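Local atomic coordinates of digeranylgeranylglycerophospholipid reductase (Sulfolobus acidocaldarius, PDB entry 4OPC), a protein that hydrogenates the double bonds of geranylgeranyl chains in archaeal membrane lipid precursors, using bound FAD, to give saturated archaeols. Residues A[166-169]-A[173-176]; A[195-198]-A[203-206]; A[248-251]-A[256-259]; A[285-290]-A[331-336]. All coordinates share one frame; numbering follows the deposited sequence.

How the interactions relate
Interactions 1 and 4 lie on one side of the chain's centre, interactions 2 and 3 on the other. Interaction 4 is fully buried: a methionine of helix 332-357 packs on the strand whose following turn holds the dinucleotide. Interaction 1 borders it, Ile174 CG1 lying 3.7 Å from Val286 CG2, but it is only partly buried and joins two parts of one loop by apolar and methyl-to-carbonyl contact. Interactions 2 and 3 belong to the catalytic domain around the large sheet, about 4 Å apart at their nearest atoms without touching. Both are partly solvent-exposed and use charged side chains: an arginine on a main-chain carbonyl in one, a lysine–aspartate salt bridge in the other.

Interaction 1: A[166-169]-A[173-176]; sequences SKLP and PITE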
loop_
_atom_site.group_PDB
_atom_site.type_symbol
_atom_site.label_atom_id
_atom_site.label_comp_id
_atom_site.label_asym_id
_atom_site.label_seq_id
_atom_site.Cartn_x
_atom_site.Cartn_y
_atom_site.Cartn_z
ATOM N N SER A 166 -11.474 -12.661 5.784
ATOM C CA SER A 166 -12.822 -12.181 6.086
ATOM C C SER A 166 -13.783 -13.328 6.369
ATOM O O SER A 166 -14.902 -13.100 6.826
ATOM C CB SER A 166 -13.376 -11.332 4.948
ATOM O OG SER A 166 -13.507 -12.096 3.764
ATOM N N LYS A 167 -13.346 -14.561 6.106
ATOM C CA LYS A 167 -14.186 -15.740 6.320
ATOM C C LYS A 167 -13.884 -16.438 7.635
ATOM O O LYS A 167 -14.480 -17.476 7.939
ATOM C CB LYS A 167 -14.054 -16.703 5.138
ATOM C CG LYS A 167 -14.603 -16.099 3.850
ATOM C CD LYS A 167 -14.565 -17.059 2.679
ATOM C CE LYS A 167 -15.054 -16.373 1.418
ATOM N NZ LYS A 167 -15.194 -17.329 0.277
ATOM N N LEU A 168 -12.968 -15.870 8.413
ATOM C CA LEU A 168 -12.649 -16.403 9.730
ATOM C C LEU A 168 -13.625 -15.833 10.773
ATOM O O LEU A 168 -14.327 -14.859 10.493
ATOM C CB LEU A 168 -11.199 -16.055 10.079
ATOM C CG LEU A 168 -10.161 -16.766 9.217
ATOM C CD1 LEU A 168 -8.778 -16.166 9.441
ATOM C CD2 LEU A 168 -10.166 -18.252 9.536
ATOM N N PRO A 169 -13.685 -16.444 11.969
ATOM C CA PRO A 169 -14.614 -15.965 13.002
ATOM C C PRO A 169 -14.390 -14.495 13.313
ATOM O O PRO A 169 -13.245 -14.086 13.503
ATOM C CB PRO A 169 -14.257 -16.832 14.206
ATOM C CG PRO A 169 -13.792 -18.110 13.595
ATOM C CD PRO A 169 -13.038 -17.709 12.361
ATOM N N PRO A 173 -8.888 -10.887 15.922
ATOM C CA PRO A 173 -8.342 -9.596 15.475
ATOM C C PRO A 173 -7.864 -9.613 14.025
ATOM O O PRO A 173 -7.789 -8.569 13.371
ATOM C CB PRO A 173 -7.157 -9.369 16.421
ATOM C CG PRO A 173 -7.442 -10.214 17.612
ATOM C CD PRO A 173 -8.183 -11.412 17.103
ATOM N N ILE A 174 -7.559 -10.801 13.520
ATOM C CA ILE A 174 -7.066 -10.957 12.165
ATOM C C ILE A 174 -8.166 -10.723 11.114
ATOM O O ILE A 174 -7.888 -10.670 9.910
ATOM C CB ILE A 174 -6.421 -12.369 12.002
ATOM C CG1 ILE A 174 -5.307 -12.329 10.960
ATOM C CG2 ILE A 174 -7.474 -13.442 11.734
ATOM C CD1 ILE A 174 -4.116 -11.518 11.408
ATOM N N THR A 175 -9.415 -10.590 11.565
ATOM C CA THR A 175 -10.533 -10.294 10.665
ATOM C C THR A 175 -10.871 -8.798 10.595
ATOM O O THR A 175 -11.866 -8.429 9.976
ATOM C CB THR A 175 -11.820 -11.052 11.075
ATOM O OG1 THR A 175 -12.333 -10.526 12.311
ATOM C CG2 THR A 175 -11.536 -12.540 11.232
ATOM N N GLU A 176 -10.042 -7.953 11.205
ATOM C CA GLU A 176 -10.299 -6.502 11.265
ATOM C C GLU A 176 -10.641 -5.914 9.890
ATOM O O GLU A 176 -9.954 -6.180 8.900
ATOM C CB GLU A 176 -9.080 -5.786 11.854
ATOM C CG GLU A 176 -9.253 -4.278 12.015
ATOM C CD GLU A 176 -7.948 -3.526 12.258
ATOM O OE1 GLU A 176 -6.872 -4.149 12.441
ATOM O OE2 GLU A 176 -8.001 -2.284 12.263
#
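Leu168 and Pro169 meet Thr175 and Ile174 where the loop between strands 153-156 and 183-193 folds back on itself within a few residues. The apolar part has two pieces. Leu168 CB rests against Thr175 CG2 at 3.7 Å, and farther out on the same leucine CD1 meets Ile174 CG2 at 3.8 Å, the two branched side chains running at a slant to each other. Leu168 continues onto Pro126 and Phe128 of strand 121-129 and onto Ile284, while Ile174 CG1 reaches Val286 and the side chain also touches Trp281. The fold-back thus sits between strand 121-129 of the four-stranded sheet and strands 280-281 and 284-286 of the six-stranded Rossmann-type sheet.

The second kind of contact is methyl to carbonyl. Thr175 CG2 approaches Pro169 O to 3.2 Å and Leu168 O to 3.7 Å. A chi1 of 69° sets the threonine methyl opposite its own carbonyl carbon, on the side where these two oxygens lie. Its hydroxyl is used inside the loop, OG1 hydrogen-bonding to Leu172 O.

Hydrogen bonds between the segments are absent. Within 173-176, Glu176 N bonds to Pro173 O at 3.2 Å, and Arg165 NH1 grips the carbonyls of Ile174 and Glu176 from outside. The chemistry implies a fold-back held across these segments by shape and dispersion, probably with a slight electrostatic gain where the methyl faces two carbonyl oxygens.

Interaction 2: A[195-198]-A[203-206]; sequences EDIE and LRIF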
loop_
_atom_site.group_PDB
_atom_site.type_symbol
_atom_site.label_atom_id
_atom_site.label_comp_id
_atom_site.label_asym_id
_atom_site.label_seq_id
_atom_site.Cartn_x
_atom_site.Cartn_y
_atom_site.Cartn_z
ATOM N N GLU A 195 2.889 14.563 -28.121
ATOM C CA GLU A 195 4.060 15.406 -27.966
ATOM C C GLU A 195 4.991 14.738 -26.958
ATOM O O GLU A 195 4.524 14.065 -26.029
ATOM C CB GLU A 195 3.632 16.787 -27.464
ATOM C CG GLU A 195 4.500 17.938 -27.941
ATOM C CD GLU A 195 3.810 19.284 -27.790
ATOM O OE1 GLU A 195 2.566 19.305 -27.682
ATOM O OE2 GLU A 195 4.505 20.322 -27.775
ATOM N N ASP A 196 6.297 14.902 -27.154
ATOM C CA ASP A 196 7.291 14.373 -26.227
ATOM C C ASP A 196 6.990 14.846 -24.820
ATOM O O ASP A 196 6.607 15.996 -24.601
ATOM C CB ASP A 196 8.705 14.811 -26.613
ATOM C CG ASP A 196 9.200 14.141 -27.877
ATOM O OD1 ASP A 196 8.594 13.135 -28.296
ATOM O OD2 ASP A 196 10.206 14.620 -28.441
ATOM N N ILE A 197 7.153 13.949 -23.860
ATOM C CA ILE A 197 6.900 14.282 -22.478
ATOM C C ILE A 197 8.068 15.061 -21.886
ATOM O O ILE A 197 9.210 14.590 -21.891
ATOM C CB ILE A 197 6.636 13.005 -21.670
ATOM C CG1 ILE A 197 5.389 12.303 -22.218
ATOM C CG2 ILE A 197 6.483 13.336 -20.192
ATOM C CD1 ILE A 197 5.071 10.959 -21.557
ATOM N N GLU A 198 7.774 16.264 -21.398
ATOM C CA GLU A 198 8.773 17.099 -20.741
ATOM C C GLU A 198 9.221 16.465 -19.430
ATOM O O GLU A 198 8.385 16.031 -18.636
ATOM C CB GLU A 198 8.202 18.492 -20.463
ATOM C CG GLU A 198 8.089 19.383 -21.689
ATOM C CD GLU A 198 9.438 19.886 -22.169
ATOM O OE1 GLU A 198 9.969 20.841 -21.560
ATOM O OE2 GLU A 198 9.966 19.325 -23.153
ATOM N N LEU A 203 7.862 11.894 -12.219
ATOM C CA LEU A 203 6.430 11.708 -12.028
ATOM C C LEU A 203 5.781 13.052 -11.734
ATOM O O LEU A 203 6.429 13.959 -11.204
ATOM C CB LEU A 203 6.169 10.794 -10.841
ATOM C CG LEU A 203 6.872 9.438 -10.865
ATOM C CD1 LEU A 203 6.495 8.674 -9.614
ATOM C CD2 LEU A 203 6.525 8.650 -12.129
ATOM N N ARG A 204 4.503 13.181 -12.081
ATOM C CA ARG A 204 3.744 14.375 -11.728
ATOM C C ARG A 204 2.568 13.996 -10.855
ATOM O O ARG A 204 1.814 13.084 -11.173
ATOM C CB ARG A 204 3.242 15.107 -12.972
ATOM C CG ARG A 204 4.331 15.447 -13.973
ATOM C CD ARG A 204 3.739 16.032 -15.245
ATOM N NE ARG A 204 4.704 15.988 -16.336
ATOM C CZ ARG A 204 4.436 16.337 -17.590
ATOM N NH1 ARG A 204 3.220 16.756 -17.924
ATOM N NH2 ARG A 204 5.389 16.268 -18.514
ATOM N N ILE A 205 2.418 14.715 -9.748
ATOM C CA ILE A 205 1.292 14.541 -8.841
ATOM C C ILE A 205 0.607 15.893 -8.710
ATOM O O ILE A 205 1.266 16.904 -8.436
ATOM C CB ILE A 205 1.755 14.044 -7.463
ATOM C CG1 ILE A 205 2.258 12.603 -7.597
ATOM C CG2 ILE A 205 0.613 14.115 -6.448
ATOM C CD1 ILE A 205 2.786 12.010 -6.298
ATOM N N PHE A 206 -0.705 15.924 -8.925
ATOM C CA PHE A 206 -1.473 17.159 -8.911
ATOM C C PHE A 206 -2.464 17.117 -7.768
ATOM O O PHE A 206 -3.404 16.316 -7.773
ATOM C CB PHE A 206 -2.237 17.325 -10.226
ATOM C CG PHE A 206 -1.374 17.287 -11.459
ATOM C CD1 PHE A 206 -0.829 18.445 -11.982
ATOM C CD2 PHE A 206 -1.141 16.088 -12.114
ATOM C CE1 PHE A 206 -0.056 18.404 -13.139
ATOM C CE2 PHE A 206 -0.368 16.050 -13.261
ATOM C CZ PHE A 206 0.174 17.201 -13.765
HETATM O O HOH W 1 4.996 17.219 -21.285
#
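Arg204 stretches from strand 202-206 to the main chain of Glu198, bridging segments whose nearest CA atoms, those of Glu198 and Leu203, are 10.5 Å apart. The reach comes from an almost straight side chain: CG stands opposite the carbonyl carbon (chi1 -54°), and from CG to NE the chain is fully extended, putting the guanidinium at the far loop. There NH2 donates to Glu198 O at 3.0 Å. The oxygen lies near the guanidinium plane, and the donor approaches in the carbonyl plane on a lone pair, with an N-H...O angle of 148°.

A water sits at the same guanidinium edge. It accepts from Arg204 NH2 at 3.0 Å and from Glu198 N at 2.9 Å, so both the carbonyl and the amide of Glu198 serve the arginine, one directly and one through solvent. Ile197 turns its CG2 branch to Arg204 NH2 at 3.6 Å, in an oblique approach; this branch is the one opposite the isoleucine's backbone N. The Glu198 side chain bends at its second torsion (-73°) and carries the carboxylate away.

Tyr219 and Tyr80 of the two neighbouring strands touch the arginine where it leaves the large sheet of the catalytic domain. The link is therefore between a cationic side chain and loop backbone, and it ties the loop after strand 183-193 to strand 202-206 without an ion pair between the two segments.

Interaction 3: A[248-251]-A[256-259]; sequences KYLD and DVDK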
loop_
_atom_site.group_PDB
_atom_site.type_symbol
_atom_site.label_atom_id
_atom_site.label_comp_id
_atom_site.label_asym_id
_atom_site.label_seq_id
_atom_site.Cartn_x
_atom_site.Cartn_y
_atom_site.Cartn_z
ATOM N N LYS A 248 -14.107 14.013 -16.960
ATOM C CA LYS A 248 -14.319 15.453 -16.888
ATOM C C LYS A 248 -13.006 16.235 -16.842
ATOM O O LYS A 248 -12.882 17.282 -17.484
ATOM C CB LYS A 248 -15.182 15.807 -15.674
ATOM C CG LYS A 248 -15.573 17.274 -15.593
ATOM C CD LYS A 248 -16.509 17.529 -14.419
ATOM C CE LYS A 248 -16.993 18.972 -14.393
ATOM N NZ LYS A 248 -17.776 19.318 -15.611
ATOM N N TYR A 249 -12.023 15.715 -16.113
ATOM C CA TYR A 249 -10.820 16.499 -15.831
ATOM C C TYR A 249 -9.534 16.011 -16.513
ATOM O O TYR A 249 -8.491 16.636 -16.360
ATOM C CB TYR A 249 -10.613 16.635 -14.320
ATOM C CG TYR A 249 -11.757 17.343 -13.636
ATOM C CD1 TYR A 249 -12.047 18.665 -13.937
ATOM C CD2 TYR A 249 -12.549 16.688 -12.700
ATOM C CE1 TYR A 249 -13.098 19.323 -13.323
ATOM C CE2 TYR A 249 -13.603 17.338 -12.075
ATOM C CZ TYR A 249 -13.870 18.659 -12.392
ATOM O OH TYR A 249 -14.912 19.330 -11.786
ATOM N N LEU A 250 -9.605 14.921 -17.274
ATOM C CA LEU A 250 -8.411 14.388 -17.941
ATOM C C LEU A 250 -7.625 15.450 -18.725
ATOM O O LEU A 250 -6.398 15.524 -18.616
ATOM C CB LEU A 250 -8.771 13.221 -18.871
ATOM C CG LEU A 250 -7.597 12.644 -19.677
ATOM C CD1 LEU A 250 -6.533 12.099 -18.746
ATOM C CD2 LEU A 250 -8.043 11.576 -20.674
ATOM N N ASP A 251 -8.333 16.289 -19.474
ATOM C CA ASP A 251 -7.684 17.303 -20.311
ATOM C C ASP A 251 -6.856 18.323 -19.515
ATOM O O ASP A 251 -5.909 18.904 -20.044
ATOM C CB ASP A 251 -8.712 18.050 -21.165
ATOM C CG ASP A 251 -9.309 17.189 -22.262
ATOM O OD1 ASP A 251 -8.787 16.081 -22.525
ATOM O OD2 ASP A 251 -10.302 17.633 -22.879
ATOM N N ASP A 256 -2.108 16.213 -23.701
ATOM C CA ASP A 256 -1.257 15.690 -24.765
ATOM C C ASP A 256 -1.552 14.254 -25.185
ATOM O O ASP A 256 -0.967 13.771 -26.154
ATOM C CB ASP A 256 0.217 15.792 -24.353
ATOM C CG ASP A 256 0.507 15.122 -23.010
ATOM O OD1 ASP A 256 -0.305 15.253 -22.066
ATOM O OD2 ASP A 256 1.566 14.470 -22.894
ATOM N N VAL A 257 -2.434 13.560 -24.474
ATOM C CA VAL A 257 -2.638 12.138 -24.760
ATOM C C VAL A 257 -3.476 11.912 -26.010
ATOM O O VAL A 257 -4.319 12.727 -26.373
ATOM C CB VAL A 257 -3.284 11.375 -23.589
ATOM C CG1 VAL A 257 -2.330 11.323 -22.408
ATOM C CG2 VAL A 257 -4.618 11.998 -23.198
ATOM N N ASP A 258 -3.229 10.786 -26.665
ATOM C CA ASP A 258 -4.024 10.376 -27.803
ATOM C C ASP A 258 -5.084 9.409 -27.282
ATOM O O ASP A 258 -4.788 8.248 -26.982
ATOM C CB ASP A 258 -3.129 9.693 -28.829
ATOM C CG ASP A 258 -3.847 9.401 -30.122
ATOM O OD1 ASP A 258 -5.082 9.248 -30.097
ATOM O OD2 ASP A 258 -3.173 9.328 -31.167
ATOM N N LYS A 259 -6.320 9.888 -27.171
ATOM C CA LYS A 259 -7.397 9.090 -26.588
ATOM C C LYS A 259 -7.859 7.941 -27.487
ATOM O O LYS A 259 -8.732 7.157 -27.104
ATOM C CB LYS A 259 -8.578 9.978 -26.188
ATOM C CG LYS A 259 -8.317 10.819 -24.941
ATOM C CD LYS A 259 -9.606 11.399 -24.381
ATOM C CE LYS A 259 -9.803 12.830 -24.825
ATOM N NZ LYS A 259 -8.802 13.718 -24.180
#
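The Asp251 carboxylate is met at its OD1 by Lys259 NZ at 2.9 Å, on the syn lone pair, the side turned toward OD2. The other flat group, the ring of Tyr249, lies apart from the crossing: Lys248 CG covers one of its faces, 3.8 Å above the plane and over the centre.

Lys259 reaches the carboxylate by bending at its third and fourth torsions (-98° and -69°), which turns the ammonium back to the helix, so that the side chains of Lys259 and Asp251 cross nearly at right angles. Lys259 CD, carried by the straighter first part of the chain, lies 4.0 Å from Leu250 CD2, methyl against methylene and tip to tip. Leu250 CD2 further touches Val257 CG2 at 4.3 Å.

Val257 also packs on Leu191 and Val227. The contact joins the C-terminal part of helix 242-253, which packs on the large sheet through Leu250, to the short strand 257-258, hydrogen-bonded beside the end of strand 183-193. A surface ion pair over an aliphatic layer results: Asp251 and Lys259 are exposed to solvent, and the leucine and valine beneath them bury the apolar area.

Interaction 4: A[285-290]-A[331-336]; sequences IVIGDS and WDMNIC. With FDA (dihydroflavine-adenine dinucleotide), chain B.
Met333 alone carries the helix side of this contact, sending one flexible side chain along Ile285 and Val286 of strand 284-286 and Ile287 just beyond it. Its CG, opposite the backbone N (chi1 169°), and a bend at the second torsion (66°) lay the thioether against the strand. SD lies 3.7 Å from Ile285 CG2, and CE reaches Ile287 CG2 at 3.8 Å while staying 4.0 Å from Val286 O. Met333 and Ile285 meet at a slant, whereas Ile287 lies roughly at a right angle to the methionine. Ile287 offers only its CG2 branch here; the end of the side chain leads away, and Ile287 also touches Ala17 and Ala21 of helix 16-25.

Strand 284-286 lies beside strand 153-156 in the parallel part of the Rossmann-type sheet, with helix 302-322 touching Ile285 and Ile287. The turn after it, with the sequence Gly288-Asp289, is consistent with the GD fingerprint of related flavoprotein hydroxylases. Asp289 N donates to FDA O2P at 2.8 Å (157°), and Asp289 OD1 accepts from the ribityl hydroxyl FDA O3' at 2.7 Å, so a single residue holds both the phosphate and the ribityl chain. Gly288 has positive phi, and its CA comes within 3.3 Å of FDA O2P; the phosphate oxygen can approach this closely because it takes up the space that a beta carbon would need.

One turn along from Met333, Cys336 is disulfide-bonded to Cys311 of helix 302-322, which Met333 also touches.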
loop_
_atom_site.group_PDB
_atom_site.type_symbol
_atom_site.label_atom_id
_atom_site.label_comp_id
_atom_site.label_asym_id
_atom_site.label_seq_id
_atom_site.Cartn_x
_atom_site.Cartn_y
_atom_site.Cartn_z
ATOM N N ILE A 285 -0.545 -15.308 8.722
ATOM C CA ILE A 285 0.021 -13.963 8.610
ATOM C C ILE A 285 -0.666 -13.275 7.440
ATOM O O ILE A 285 -0.954 -13.921 6.422
ATOM C CB ILE A 285 1.544 -14.013 8.400
ATOM C CG1 ILE A 285 2.241 -14.373 9.716
ATOM C CG2 ILE A 285 2.080 -12.686 7.811
ATOM C CD1 ILE A 285 3.734 -14.641 9.551
ATOM N N VAL A 286 -0.946 -11.978 7.585
ATOM C CA VAL A 286 -1.590 -11.185 6.551
ATOM C C VAL A 286 -0.620 -10.127 6.040
ATOM O O VAL A 286 0.056 -9.465 6.832
ATOM C CB VAL A 286 -2.844 -10.498 7.124
ATOM C CG1 VAL A 286 -3.552 -9.686 6.048
ATOM C CG2 VAL A 286 -3.779 -11.538 7.719
ATOM N N ILE A 287 -0.544 -9.973 4.718
ATOM C CA ILE A 287 0.411 -9.049 4.104
ATOM C C ILE A 287 -0.225 -8.236 2.973
ATOM O O ILE A 287 -1.348 -8.525 2.528
ATOM C CB ILE A 287 1.681 -9.774 3.593
ATOM C CG1 ILE A 287 1.323 -10.783 2.501
ATOM C CG2 ILE A 287 2.419 -10.462 4.736
ATOM C CD1 ILE A 287 2.547 -11.412 1.845
ATOM N N GLY A 288 0.485 -7.211 2.513
ATOM C CA GLY A 288 0.014 -6.401 1.403
ATOM C C GLY A 288 -1.263 -5.627 1.689
ATOM O O GLY A 288 -1.579 -5.315 2.851
ATOM N N ASP A 289 -2.006 -5.319 0.631
ATOM C CA ASP A 289 -3.248 -4.564 0.796
ATOM C C ASP A 289 -4.212 -5.243 1.772
ATOM O O ASP A 289 -4.966 -4.549 2.458
ATOM C CB ASP A 289 -3.985 -4.357 -0.537
ATOM C CG ASP A 289 -3.338 -3.310 -1.441
ATOM O OD1 ASP A 289 -2.338 -2.676 -1.046
ATOM O OD2 ASP A 289 -3.860 -3.123 -2.568
ATOM N N SER A 290 -4.220 -6.577 1.819
ATOM C CA SER A 290 -5.086 -7.270 2.765
ATOM C C SER A 290 -4.771 -6.889 4.203
ATOM O O SER A 290 -5.654 -6.912 5.048
ATOM C CB SER A 290 -4.956 -8.779 2.580
ATOM O OG SER A 290 -5.850 -9.448 3.451
ATOM N N TRP A 331 4.558 -13.641 16.031
ATOM C CA TRP A 331 4.434 -12.230 16.418
ATOM C C TRP A 331 5.542 -11.339 15.864
ATOM O O TRP A 331 5.353 -10.128 15.725
ATOM C CB TRP A 331 4.385 -12.121 17.942
ATOM C CG TRP A 331 3.679 -10.897 18.449
ATOM C CD1 TRP A 331 4.239 -9.833 19.096
ATOM C CD2 TRP A 331 2.278 -10.610 18.341
ATOM N NE1 TRP A 331 3.273 -8.910 19.408
ATOM C CE2 TRP A 331 2.061 -9.364 18.958
ATOM C CE3 TRP A 331 1.185 -11.297 17.802
ATOM C CZ2 TRP A 331 0.794 -8.778 19.029
ATOM C CZ3 TRP A 331 -0.072 -10.718 17.877
ATOM C CH2 TRP A 331 -0.255 -9.470 18.481
ATOM N N ASP A 332 6.689 -11.932 15.543
ATOM C CA ASP A 332 7.791 -11.173 14.952
ATOM C C ASP A 332 7.386 -10.506 13.647
ATOM O O ASP A 332 8.011 -9.537 13.219
ATOM C CB ASP A 332 9.009 -12.065 14.709
ATOM C CG ASP A 332 9.821 -12.295 15.962
ATOM O OD1 ASP A 332 9.614 -11.564 16.953
ATOM O OD2 ASP A 332 10.677 -13.200 15.946
ATOM N N MET A 333 6.344 -11.030 13.011
ATOM C CA MET A 333 5.797 -10.395 11.815
ATOM C C MET A 333 5.454 -8.945 12.137
ATOM O O MET A 333 5.821 -8.023 11.400
ATOM C CB MET A 333 4.535 -11.117 11.340
ATOM C CG MET A 333 3.764 -10.355 10.272
ATOM S SD MET A 333 4.715 -10.222 8.741
ATOM C CE MET A 333 3.829 -8.917 7.897
ATOM N N ASN A 334 4.754 -8.756 13.249
ATOM C CA ASN A 334 4.333 -7.428 13.673
ATOM C C ASN A 334 5.523 -6.566 14.049
ATOM O O ASN A 334 5.613 -5.415 13.637
ATOM C CB ASN A 334 3.400 -7.526 14.870
ATOM C CG ASN A 334 2.042 -8.064 14.509
ATOM O OD1 ASN A 334 1.464 -7.674 13.502
ATOM N ND2 ASN A 334 1.521 -8.957 15.335
ATOM N N ILE A 335 6.432 -7.121 14.842
ATOM C CA ILE A 335 7.596 -6.356 15.284
ATOM C C ILE A 335 8.420 -5.870 14.088
ATOM O O ILE A 335 8.763 -4.682 13.992
ATOM C CB ILE A 335 8.489 -7.187 16.208
ATOM C CG1 ILE A 335 7.687 -7.747 17.393
ATOM C CG2 ILE A 335 9.684 -6.355 16.668
ATOM C CD1 ILE A 335 6.925 -6.706 18.166
ATOM N N CYS A 336 8.715 -6.786 13.172
ATOM C CA CYS A 336 9.480 -6.473 11.965
ATOM C C CYS A 336 8.759 -5.430 11.124
ATOM O O CYS A 336 9.350 -4.404 10.755
ATOM C CB CYS A 336 9.707 -7.753 11.140
ATOM S SG CYS A 336 10.406 -7.561 9.438
HETATM P PA FDA B . -2.881 -7.410 -5.273
HETATM O O1A FDA B . -4.294 -6.976 -5.308
HETATM O O2A FDA B . -1.940 -6.829 -6.322
HETATM O O5B FDA B . -2.822 -8.987 -5.403
HETATM C C5B FDA B . -3.781 -9.815 -4.717
HETATM C C4B FDA B . -3.855 -11.124 -5.458
HETATM O O4B FDA B . -4.653 -12.058 -4.703
HETATM C C3B FDA B . -4.480 -11.044 -6.856
HETATM O O3B FDA B . -3.564 -11.491 -7.853
HETATM C C2B FDA B . -5.762 -11.889 -6.736
HETATM O O2B FDA B . -6.072 -12.585 -7.933
HETATM C C1B FDA B . -5.399 -12.845 -5.610
HETATM N N9A FDA B . -6.500 -13.411 -4.839
HETATM C C8A FDA B . -7.445 -12.727 -4.115
HETATM N N7A FDA B . -8.270 -13.501 -3.448
HETATM C C5A FDA B . -7.828 -14.782 -3.745
HETATM C C6A FDA B . -8.248 -16.053 -3.307
HETATM N N6A FDA B . -9.213 -16.247 -2.406
HETATM N N1A FDA B . -7.561 -17.124 -3.751
HETATM C C2A FDA B . -6.565 -16.934 -4.623
HETATM N N3A FDA B . -6.054 -15.787 -5.075
HETATM C C4A FDA B . -6.719 -14.740 -4.571
HETATM N N1 FDA B . 1.392 1.452 -5.340
HETATM C C2 FDA B . 2.674 1.803 -5.680
HETATM O O2 FDA B . 3.641 1.383 -5.052
HETATM N N3 FDA B . 2.830 2.614 -6.773
HETATM C C4 FDA B . 1.834 3.219 -7.512
HETATM O O4 FDA B . 2.121 3.814 -8.549
HETATM C C4X FDA B . 0.535 2.876 -7.081
HETATM N N5 FDA B . -0.537 3.381 -7.756
HETATM C C5X FDA B . -1.788 2.823 -7.591
HETATM C C6 FDA B . -2.821 3.135 -8.463
HETATM C C7 FDA B . -4.060 2.519 -8.374
HETATM C C7M FDA B . -5.101 2.799 -9.427
HETATM C C8 FDA B . -4.296 1.592 -7.348
HETATM C C8M FDA B . -5.612 0.853 -7.268
HETATM C C9 FDA B . -3.266 1.288 -6.454
HETATM C C9A FDA B . -2.012 1.875 -6.576
HETATM N N10 FDA B . -0.936 1.561 -5.716
HETATM C C10 FDA B . 0.338 1.967 -6.049
HETATM C "C1'" FDA B . -1.073 0.542 -4.646
HETATM C "C2'" FDA B . -0.532 -0.820 -5.118
HETATM O "O2'" FDA B . -1.005 -1.121 -6.435
HETATM C "C3'" FDA B . -0.989 -1.934 -4.172
HETATM O "O3'" FDA B . -0.740 -1.511 -2.838
HETATM C "C4'" FDA B . -0.269 -3.279 -4.346
HETATM O "O4'" FDA B . -0.229 -3.680 -5.715
HETATM C "C5'" FDA B . -0.915 -4.357 -3.508
HETATM O "O5'" FDA B . -0.286 -5.628 -3.772
HETATM P P FDA B . -0.896 -6.954 -3.141
HETATM O O1P FDA B . -0.027 -8.061 -3.577
HETATM O O2P FDA B . -1.158 -6.796 -1.651
HETATM O O3P FDA B . -2.354 -7.083 -3.786
#